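Local coordinates for protein periplasmic beta-glucosidase (PDB 6R5T) that probably hydrolyses terminal non-reducing beta-D-glucosyl residues, releasing beta-D-glucose in the periplasm, at residues A[135-140]-A[396-401]; A[384-389]-A[430-435]; A[440-445]-A[481-486]. The protein carries 1 engineered substitution. One frame throughout, in Å; residues are numbered along the deposited sequence. Where two conformers were deposited one is given.

How the contacts relate
Following the chain from the N terminus, 135-140 comes first, in a loop of the TIM-barrel domain, and contact 1 closes the longest loop, with 256 residues from there to 396-401 in the C-terminal alpha/beta domain. Contact 2 opens inside this loop at 384-389 and closes beyond it at 430-435, so the two cross without touching. Contact 3 follows contact 2 in series and joins the end of helix 436-442 to 481-486. It touches both others: V432 of contact 2 packs on M483 and L442, while S139 and S397 of contact 1 both hydrogen-bond to the A484 carbonyl. Contacts 1 and 3 share the bound glucose.

Contact 1. Residues A[135-140]-A[396-401]; sequences WGRVSE and GSWSAA. With BGC (beta-D-glucopyranose), chain C.
The indole of W398 has the carboxylate of E140 at its edge: OE2 lies near the ring plane, 2.9 Å from NE1. The two flat groups are not coplanar, since their planes are 58° apart. R137 approaches the adjoining part of the benzo ring obliquely, its NH2 3.4 Å from W398 CZ2. In its own plane, the R137 guanidinium meets E140 at one edge and the ring oxygen O5 of the glucose at another. One face of the W135 ring carries R137 CB, 3.4 Å above the plane and offset toward the rim.

E140 is gripped side-on by R137. R137 NH2 reaches the syn lone pair of E140 OE1 at 2.9 Å in a salt bridge with an N-H...O angle of 160°, while NE bonds to OE2 on the syn side but somewhat out of the carboxylate plane. This double grip fixes the rotation of the guanidinium, which a bend at chi3 (75°) has turned toward the sugar. There R137 NH1 gives a hydrogen bond to glucose O6 at 3.0 Å, and R137 NH2 serves both O5 at 3.3 Å and O1.

The contact joins the TIM-barrel domain to the alpha/beta domain that follows it, and the glucose pocket of this glycoside hydrolase family 3 enzyme lies at that junction. D79, K176 and H177 of the barrel also bond the glucose. W398 comes from the second domain and brings CH2 to 3.9 Å from glucose C4; it also touches the galactose of the lactose. E140 is thus a second-shell residue that positions R137.

Further back, S139 OG and S397 OG stand 3.4 Å apart, and both hydrogen-bond to the carbonyl of A484, which bridges the two loops.

Contact 2. Residues A[384-389]-A[430-435]; sequences IGPLAK and ANVSGD
The ring of P386 packs against the carbonyl oxygen of A430 and the side chain of V432, with the largest share of the buried surface. At CB the A430 carbonyl oxygen lies 3.1 Å away, and CG1 of V432 is 3.8 Å from the same P386 CB. The next atom, CG, is 3.4 Å from A430 O and approaches V432 CA at 4.0 Å. At CD, where the ring closes on its own nitrogen, A430 O is still 3.5 Å off. One carbonyl oxygen therefore rests against three successive ring carbons, while V432 meets CB and CG but not CD.

V432 answers with a single branch. CG1 stands anti to its own carbonyl carbon (chi1 -64°), which turns it to P386, while CG2 faces L442 of the neighbouring helix. The asparagine between A430 and V432 directs its CB away from the proline; its OD1 accepts from the backbone N of D452.

Both segments are loops that follow parallel strands lying side by side in the sheet of the alpha/beta domain, 380-384 and the outermost strand 423-427. The connection between these strands runs through helices 391-394 and 410-418, as in a beta-alpha-beta unit, and the proline meets A430 just beyond the strand ends.

P386 occupies the second place of a type I turn from G385 to A388, closed by A388 N to G385 O at 3.2 Å. G385 has positive phi, a conformation that suits glycine. On the opposite segment, S433 OG accepts from D435 N at 3.1 Å in an ST turn, and D435 then caps the start of helix 436-442 by accepting from A437 N. Helix 497-508 reaches this region: S498 bonds to the carbonyl of N431, and Q499 bonds to that of V432 and touches P386.

Contact 3. Residues A[440-445]-A[481-486]; sequences DYLNSY and QGMAHE. With BGC (beta-D-glucopyranose), chain C; GAL (beta-D-galactopyranose), chain B.
Apolar packing centres on L442, whose two methyls divide the work: CD2 rests on the G482 backbone, 3.5 Å from its carbonyl carbon, and CD1 meets the methyl end of M483, with CE 3.7 Å away. The two side chains pass at a slant, with M483 CG also near L442 CD2.

The aromatic contact is lighter. Y441 turns a ring edge to G482 O, with CE2 at 4.1 Å and the oxygen near the ring plane. Its hydroxyl bonds to S488, and F600 of the second subunit stacks on the ring.

Among the polar contacts, S444 OG bonds back to D440 O at 2.8 Å, at the end of helix 436-442. E486 reaches the lactose with an extended chain whose CG is anti to the backbone N (chi1 176°). E486 OE1 takes a hydrogen bond from galactose O6 at 2.9 Å, and E486 OE2 takes one from glucose O6 at 2.7 Å. OE2 is also bonded to Y190 and salt-bridged to R585 of the second subunit. Y190 is from the TIM barrel and E486 from the alpha/beta domain: this glycoside hydrolase family 3 sugar pocket lies between them, beside the dimer interface.

Contact 1. Residues A[135-140]-A[396-401]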
loop_
_atom_site.group_PDB
_atom_site.type_symbol
_atom_site.label_atom_id
_atom_site.label_comp_id
_atom_site.label_asym_id
_atom_site.label_seq_id
_atom_site.Cartn_x
_atom_site.Cartn_y
_atom_site.Cartn_z
ATOM N N TRP A 135 -2.044 10.659 0.517
ATOM C CA TRP A 135 -1.130 11.458 1.375
ATOM C C TRP A 135 -1.389 12.965 1.159
ATOM O O TRP A 135 -1.365 13.426 0.019
ATOM C CB TRP A 135 0.295 11.056 1.031
ATOM C CG TRP A 135 1.359 11.618 1.938
ATOM C CD1 TRP A 135 1.421 11.494 3.288
ATOM C CD2 TRP A 135 2.611 12.208 1.559
ATOM N NE1 TRP A 135 2.600 12.002 3.775
ATOM C CE2 TRP A 135 3.361 12.418 2.732
ATOM C CE3 TRP A 135 3.186 12.567 0.339
ATOM C CZ2 TRP A 135 4.655 12.948 2.725
ATOM C CZ3 TRP A 135 4.446 13.132 0.327
ATOM C CH2 TRP A 135 5.186 13.308 1.517
ATOM N N GLY A 136 -1.523 13.733 2.236
ATOM C CA GLY A 136 -1.862 15.153 2.110
ATOM C C GLY A 136 -0.730 15.962 1.527
ATOM O O GLY A 136 -0.983 17.004 0.942
ATOM N N ARG A 137 0.492 15.452 1.563
ATOM C CA ARG A 137 1.651 16.240 1.071
ATOM C C ARG A 137 1.974 15.983 -0.389
ATOM O O ARG A 137 2.994 16.502 -0.882
ATOM C CB ARG A 137 2.826 15.991 1.997
ATOM C CG ARG A 137 2.479 16.316 3.436
ATOM C CD ARG A 137 3.680 16.327 4.394
ATOM N NE ARG A 137 4.425 17.550 4.155
ATOM C CZ ARG A 137 5.163 18.199 5.062
ATOM N NH1 ARG A 137 5.306 17.704 6.278
ATOM N NH2 ARG A 137 5.714 19.362 4.711
ATOM N N VAL A 138 1.137 15.249 -1.118
ATOM C CA VAL A 138 1.379 15.078 -2.574
ATOM C C VAL A 138 1.358 16.464 -3.238
ATOM O O VAL A 138 2.063 16.611 -4.244
ATOM C CB VAL A 138 0.364 14.128 -3.238
ATOM C CG1 VAL A 138 0.456 12.722 -2.661
ATOM C CG2 VAL A 138 -1.033 14.670 -3.132
ATOM N N SER A 139 0.624 17.406 -2.656
ATOM C CA SER A 139 0.523 18.778 -3.246
ATOM C C SER A 139 1.890 19.475 -3.288
ATOM O O SER A 139 2.131 20.374 -4.167
ATOM C CB SER A 139 -0.477 19.599 -2.481
ATOM O OG SER A 139 0.014 19.814 -1.156
ATOM N N GLU A 140 2.810 19.048 -2.447
ATOM C CA GLU A 140 4.146 19.691 -2.307
ATOM C C GLU A 140 5.199 19.131 -3.238
ATOM O O GLU A 140 6.218 19.787 -3.365
ATOM C CB GLU A 140 4.664 19.478 -0.895
ATOM C CG GLU A 140 3.856 20.237 0.074
ATOM C CD GLU A 140 4.167 19.755 1.456
ATOM O OE1 GLU A 140 5.406 19.790 1.820
ATOM O OE2 GLU A 140 3.177 19.311 2.123
ATOM N N GLY A 396 -3.373 27.781 -1.984
ATOM C CA GLY A 396 -2.913 26.431 -1.669
ATOM C C GLY A 396 -2.375 26.277 -0.268
ATOM O O GLY A 396 -2.395 27.247 0.536
ATOM N N SER A 397 -1.951 25.062 0.039
ATOM C CA SER A 397 -1.181 24.784 1.259
ATOM C C SER A 397 0.259 25.301 1.095
ATOM O O SER A 397 0.688 25.549 -0.051
ATOM C CB SER A 397 -1.223 23.329 1.597
ATOM O OG SER A 397 -0.523 22.624 0.596
ATOM N N TRP A 398 0.949 25.473 2.215
ATOM C CA TRP A 398 2.357 25.951 2.306
ATOM C C TRP A 398 2.474 27.221 1.461
ATOM O O TRP A 398 3.330 27.319 0.564
ATOM C CB TRP A 398 3.377 24.869 1.929
ATOM C CG TRP A 398 3.419 23.716 2.920
ATOM C CD1 TRP A 398 2.974 22.443 2.702
ATOM C CD2 TRP A 398 3.960 23.709 4.262
ATOM N NE1 TRP A 398 3.117 21.680 3.851
ATOM C CE2 TRP A 398 3.756 22.418 4.802
ATOM C CE3 TRP A 398 4.600 24.662 5.069
ATOM C CZ2 TRP A 398 4.160 22.071 6.093
ATOM C CZ3 TRP A 398 4.978 24.325 6.350
ATOM C CH2 TRP A 398 4.750 23.050 6.868
ATOM N N SER A 399 1.622 28.167 1.802
ATOM C CA SER A 399 1.516 29.436 1.041
ATOM C C SER A 399 2.413 30.511 1.650
ATOM O O SER A 399 2.332 31.653 1.186
ATOM C CB SER A 399 0.088 29.877 0.967
ATOM O OG SER A 399 -0.446 30.109 2.246
ATOM N N ALA A 400 3.313 30.160 2.573
ATOM C CA ALA A 400 4.399 31.072 3.000
ATOM C C ALA A 400 3.790 32.420 3.438
ATOM O O ALA A 400 2.867 32.403 4.237
ATOM C CB ALA A 400 5.419 31.198 1.870
ATOM N N ALA A 401 4.304 33.527 2.925
ATOM C CA ALA A 401 3.846 34.881 3.318
ATOM C C ALA A 401 2.756 35.388 2.381
ATOM O O ALA A 401 2.438 36.596 2.417
ATOM C CB ALA A 401 5.006 35.817 3.365
HETATM C C2 BGC C . 8.921 22.086 6.890
HETATM C C3 BGC C . 9.093 22.330 8.403
HETATM C C4 BGC C . 7.767 21.858 9.060
HETATM C C5 BGC C . 7.631 20.357 8.747
HETATM C C6 BGC C . 6.346 19.760 9.276
HETATM C C1 BGC C . 8.623 20.601 6.651
HETATM O O1 BGC C . 8.370 20.515 5.283
HETATM O O2 BGC C . 10.056 22.439 6.107
HETATM O O3 BGC C . 9.253 23.745 8.629
HETATM O O4 BGC C . 7.890 22.058 10.478
HETATM O O5 BGC C . 7.456 20.209 7.369
HETATM O O6 BGC C . 6.304 18.359 8.980
#

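Contact 2. Residues A[384-389]-A[430-435]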
loop_
_atom_site.group_PDB
_atom_site.type_symbol
_atom_site.label_atom_id
_atom_site.label_comp_id
_atom_site.label_asym_id
_atom_site.label_seq_id
_atom_site.Cartn_x
_atom_site.Cartn_y
_atom_site.Cartn_z
ATOM N N ILE A 384 -20.680 28.894 -9.644
ATOM C CA ILE A 384 -21.298 28.172 -8.528
ATOM C C ILE A 384 -20.265 27.286 -7.839
ATOM O O ILE A 384 -19.524 26.605 -8.537
ATOM C CB ILE A 384 -22.536 27.355 -8.989
ATOM C CG1 ILE A 384 -23.616 28.316 -9.528
ATOM C CG2 ILE A 384 -23.061 26.485 -7.897
ATOM C CD1 ILE A 384 -24.773 27.615 -10.180
ATOM N N GLY A 385 -20.297 27.269 -6.508
ATOM C CA GLY A 385 -19.501 26.304 -5.730
ATOM C C GLY A 385 -18.681 26.982 -4.647
ATOM O O GLY A 385 -18.398 28.184 -4.728
ATOM N N PRO A 386 -18.274 26.198 -3.639
ATOM C CA PRO A 386 -17.590 26.772 -2.465
ATOM C C PRO A 386 -16.175 27.273 -2.748
ATOM O O PRO A 386 -15.642 27.987 -1.927
ATOM C CB PRO A 386 -17.612 25.623 -1.464
ATOM C CG PRO A 386 -17.718 24.371 -2.301
ATOM C CD PRO A 386 -18.576 24.773 -3.479
ATOM N N LEU A 387 -15.594 26.925 -3.879
ATOM C CA LEU A 387 -14.230 27.405 -4.200
ATOM C C LEU A 387 -14.263 28.606 -5.138
ATOM O O LEU A 387 -13.205 29.210 -5.388
ATOM C CB LEU A 387 -13.429 26.217 -4.725
ATOM C CG LEU A 387 -13.185 25.188 -3.614
ATOM C CD1 LEU A 387 -12.717 23.881 -4.167
ATOM C CD2 LEU A 387 -12.196 25.733 -2.573
ATOM N N ALA A 388 -15.440 29.025 -5.613
ATOM C CA ALA A 388 -15.497 30.107 -6.605
ATOM C C ALA A 388 -14.970 31.437 -6.087
ATOM O O ALA A 388 -14.330 32.147 -6.895
ATOM C CB ALA A 388 -16.913 30.250 -7.078
ATOM N N LYS A 389 -15.348 31.788 -4.850
ATOM C CA LYS A 389 -14.912 33.056 -4.233
ATOM C C LYS A 389 -13.910 32.824 -3.093
ATOM O O LYS A 389 -13.770 33.732 -2.228
ATOM C CB LYS A 389 -16.133 33.799 -3.701
ATOM C CG LYS A 389 -16.965 34.414 -4.789
ATOM C CD LYS A 389 -17.951 35.422 -4.225
ATOM C CE LYS A 389 -18.751 36.097 -5.312
ATOM N NZ LYS A 389 -19.625 37.148 -4.721
ATOM N N ALA A 430 -22.842 24.833 -2.037
ATOM C CA ALA A 430 -22.587 23.881 -0.971
ATOM C C ALA A 430 -21.420 24.438 -0.168
ATOM O O ALA A 430 -20.627 25.151 -0.709
ATOM C CB ALA A 430 -22.251 22.521 -1.523
ATOM N N ASN A 431 -21.319 23.996 1.064
ATOM C CA ASN A 431 -20.082 24.177 1.829
ATOM C C ASN A 431 -19.055 23.166 1.297
ATOM O O ASN A 431 -19.436 22.185 0.615
ATOM C CB ASN A 431 -20.359 23.981 3.319
ATOM C CG ASN A 431 -21.038 25.186 3.934
ATOM O OD1 ASN A 431 -20.682 26.323 3.647
ATOM N ND2 ASN A 431 -22.001 24.873 4.775
ATOM N N VAL A 432 -17.787 23.375 1.617
ATOM C CA VAL A 432 -16.705 22.499 1.080
ATOM C C VAL A 432 -16.954 21.059 1.513
ATOM O O VAL A 432 -16.593 20.107 0.797
ATOM C CB VAL A 432 -15.298 22.963 1.460
ATOM C CG1 VAL A 432 -14.950 24.302 0.885
ATOM C CG2 VAL A 432 -15.029 22.972 2.925
ATOM N N SER A 433 -17.529 20.866 2.695
ATOM C CA SER A 433 -17.951 19.554 3.207
ATOM C C SER A 433 -19.313 19.704 3.874
ATOM O O SER A 433 -19.566 20.738 4.455
ATOM C CB SER A 433 -16.941 18.962 4.158
ATOM O OG SER A 433 -17.342 17.658 4.601
ATOM N N GLY A 434 -20.119 18.667 3.789
ATOM C CA GLY A 434 -21.379 18.554 4.535
ATOM C C GLY A 434 -21.212 17.730 5.772
ATOM O O GLY A 434 -22.207 17.543 6.511
ATOM N N ASP A 435 -20.019 17.213 6.042
ATOM C CA ASP A 435 -19.715 16.392 7.234
ATOM C C ASP A 435 -19.175 17.353 8.287
ATOM O O ASP A 435 -18.067 17.922 8.104
ATOM C CB ASP A 435 -18.697 15.311 6.895
ATOM C CG ASP A 435 -18.389 14.339 8.016
ATOM O OD1 ASP A 435 -18.363 14.771 9.169
ATOM O OD2 ASP A 435 -18.105 13.167 7.719
#

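Contact 3. Residues A[440-445]-A[481-486]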
loop_
_atom_site.group_PDB
_atom_site.type_symbol
_atom_site.label_atom_id
_atom_site.label_comp_id
_atom_site.label_asym_id
_atom_site.label_seq_id
_atom_site.Cartn_x
_atom_site.Cartn_y
_atom_site.Cartn_z
ATOM N N ASP A 440 -15.001 20.573 11.260
ATOM C CA ASP A 440 -14.336 20.782 12.570
ATOM C C ASP A 440 -12.822 20.603 12.439
ATOM O O ASP A 440 -12.028 21.418 12.964
ATOM C CB ASP A 440 -14.845 19.827 13.637
ATOM C CG ASP A 440 -16.317 20.021 13.974
ATOM O OD1 ASP A 440 -16.865 21.104 13.664
ATOM O OD2 ASP A 440 -16.864 19.045 14.556
ATOM N N TYR A 441 -12.416 19.574 11.706
ATOM C CA TYR A 441 -10.992 19.364 11.421
ATOM C C TYR A 441 -10.402 20.579 10.662
ATOM O O TYR A 441 -9.316 21.088 11.009
ATOM C CB TYR A 441 -10.869 18.105 10.569
ATOM C CG TYR A 441 -9.462 17.852 10.168
ATOM C CD1 TYR A 441 -8.592 17.223 11.055
ATOM C CD2 TYR A 441 -9.017 18.225 8.922
ATOM C CE1 TYR A 441 -7.275 16.985 10.687
ATOM C CE2 TYR A 441 -7.706 18.024 8.559
ATOM C CZ TYR A 441 -6.856 17.378 9.439
ATOM O OH TYR A 441 -5.585 17.099 9.077
ATOM N N LEU A 442 -11.048 21.001 9.578
ATOM C CA LEU A 442 -10.486 22.042 8.696
ATOM C C LEU A 442 -10.411 23.407 9.396
ATOM O O LEU A 442 -9.563 24.222 9.018
ATOM C CB LEU A 442 -11.306 22.139 7.417
ATOM C CG LEU A 442 -11.235 20.881 6.554
ATOM C CD1 LEU A 442 -12.311 21.006 5.521
ATOM C CD2 LEU A 442 -9.820 20.700 5.963
ATOM N N ASN A 443 -11.280 23.642 10.365
ATOM C CA ASN A 443 -11.242 24.897 11.156
ATOM C C ASN A 443 -10.492 24.725 12.481
ATOM O O ASN A 443 -10.527 25.669 13.281
ATOM C CB ASN A 443 -12.663 25.445 11.310
ATOM C CG ASN A 443 -13.110 26.181 10.071
ATOM O OD1 ASN A 443 -12.288 26.755 9.343
ATOM N ND2 ASN A 443 -14.390 26.120 9.786
ATOM N N SER A 444 -9.797 23.618 12.686
ATOM C CA SER A 444 -8.900 23.376 13.845
ATOM C C SER A 444 -7.640 24.225 13.624
ATOM O O SER A 444 -7.010 24.139 12.540
ATOM C CB SER A 444 -8.547 21.896 14.020
ATOM O OG SER A 444 -9.686 21.194 14.462
ATOM N N TYR A 445 -7.255 24.950 14.660
ATOM C CA TYR A 445 -6.070 25.843 14.771
ATOM C C TYR A 445 -6.336 27.230 14.217
ATOM O O TYR A 445 -6.054 28.186 14.911
ATOM C CB TYR A 445 -4.811 25.302 14.089
ATOM C CG TYR A 445 -4.155 24.217 14.877
ATOM C CD1 TYR A 445 -3.368 24.490 15.982
ATOM C CD2 TYR A 445 -4.361 22.896 14.519
ATOM C CE1 TYR A 445 -2.802 23.460 16.719
ATOM C CE2 TYR A 445 -3.781 21.861 15.235
ATOM C CZ TYR A 445 -2.994 22.142 16.328
ATOM O OH TYR A 445 -2.426 21.097 17.012
ATOM N N GLN A 481 -7.775 23.849 0.771
ATOM C CA GLN A 481 -6.316 23.593 0.787
ATOM C C GLN A 481 -5.954 22.810 2.057
ATOM O O GLN A 481 -4.968 22.082 2.024
ATOM C CB GLN A 481 -5.526 24.893 0.604
ATOM C CG GLN A 481 -5.819 25.958 1.630
ATOM C CD GLN A 481 -5.278 25.756 3.015
ATOM O OE1 GLN A 481 -4.177 25.252 3.203
ATOM N NE2 GLN A 481 -6.064 26.160 4.010
ATOM N N GLY A 482 -6.725 22.932 3.132
ATOM C CA GLY A 482 -6.426 22.161 4.355
ATOM C C GLY A 482 -6.746 20.682 4.208
ATOM O O GLY A 482 -6.434 19.918 5.165
ATOM N N MET A 483 -7.343 20.260 3.087
ATOM C CA MET A 483 -7.554 18.810 2.823
ATOM C C MET A 483 -6.307 18.221 2.188
ATOM O O MET A 483 -6.221 16.994 2.136
ATOM C CB MET A 483 -8.712 18.553 1.876
ATOM C CG MET A 483 -10.039 18.991 2.468
ATOM S SD MET A 483 -11.395 18.674 1.324
ATOM C CE MET A 483 -12.767 19.407 2.210
ATOM N N ALA A 484 -5.382 19.031 1.737
ATOM C CA ALA A 484 -4.177 18.530 1.019
ATOM C C ALA A 484 -2.963 19.239 1.577
ATOM O O ALA A 484 -2.294 20.029 0.888
ATOM C CB ALA A 484 -4.286 18.726 -0.474
ATOM N N HIS A 485 -2.726 18.958 2.839
ATOM C CA HIS A 485 -1.684 19.643 3.609
ATOM C C HIS A 485 -1.023 18.613 4.539
ATOM O O HIS A 485 -1.410 17.429 4.554
ATOM C CB HIS A 485 -2.360 20.923 4.103
ATOM C CG HIS A 485 -2.308 21.169 5.550
ATOM N ND1 HIS A 485 -3.279 20.705 6.379
ATOM C CD2 HIS A 485 -1.363 21.729 6.315
ATOM C CE1 HIS A 485 -2.961 21.022 7.611
ATOM N NE2 HIS A 485 -1.789 21.647 7.604
ATOM N N GLU A 486 -0.024 19.044 5.259
ATOM C CA GLU A 486 0.567 18.140 6.265
ATOM C C GLU A 486 -0.526 17.508 7.129
ATOM O O GLU A 486 -1.440 18.219 7.637
ATOM C CB GLU A 486 1.568 18.911 7.100
ATOM C CG GLU A 486 2.138 18.073 8.218
ATOM C CD GLU A 486 3.121 18.776 9.107
ATOM O OE1 GLU A 486 3.331 20.014 8.876
ATOM O OE2 GLU A 486 3.771 18.090 9.968
HETATM C C2 BGC C . 8.921 22.086 6.890
HETATM C C3 BGC C . 9.093 22.330 8.403
HETATM C C4 BGC C . 7.767 21.858 9.060
HETATM C C5 BGC C . 7.631 20.357 8.747
HETATM C C6 BGC C . 6.346 19.760 9.276
HETATM C C1 BGC C . 8.623 20.601 6.651
HETATM O O1 BGC C . 8.370 20.515 5.283
HETATM O O2 BGC C . 10.056 22.439 6.107
HETATM O O3 BGC C . 9.253 23.745 8.629
HETATM O O4 BGC C . 7.890 22.058 10.478
HETATM O O5 BGC C . 7.456 20.209 7.369
HETATM O O6 BGC C . 6.304 18.359 8.980
HETATM C C1 GAL B . 6.916 22.918 11.078
HETATM C C2 GAL B . 6.992 24.363 10.547
HETATM C C3 GAL B . 5.966 25.202 11.317
HETATM C C4 GAL B . 4.570 24.567 11.112
HETATM C C5 GAL B . 4.632 23.092 11.556
HETATM C C6 GAL B . 3.331 22.358 11.256
HETATM O O2 GAL B . 8.306 24.862 10.739
HETATM O O3 GAL B . 5.985 26.533 10.762
HETATM O O4 GAL B . 4.318 24.669 9.691
HETATM O O5 GAL B . 5.654 22.337 10.813
HETATM O O6 GAL B . 3.476 20.965 11.628
#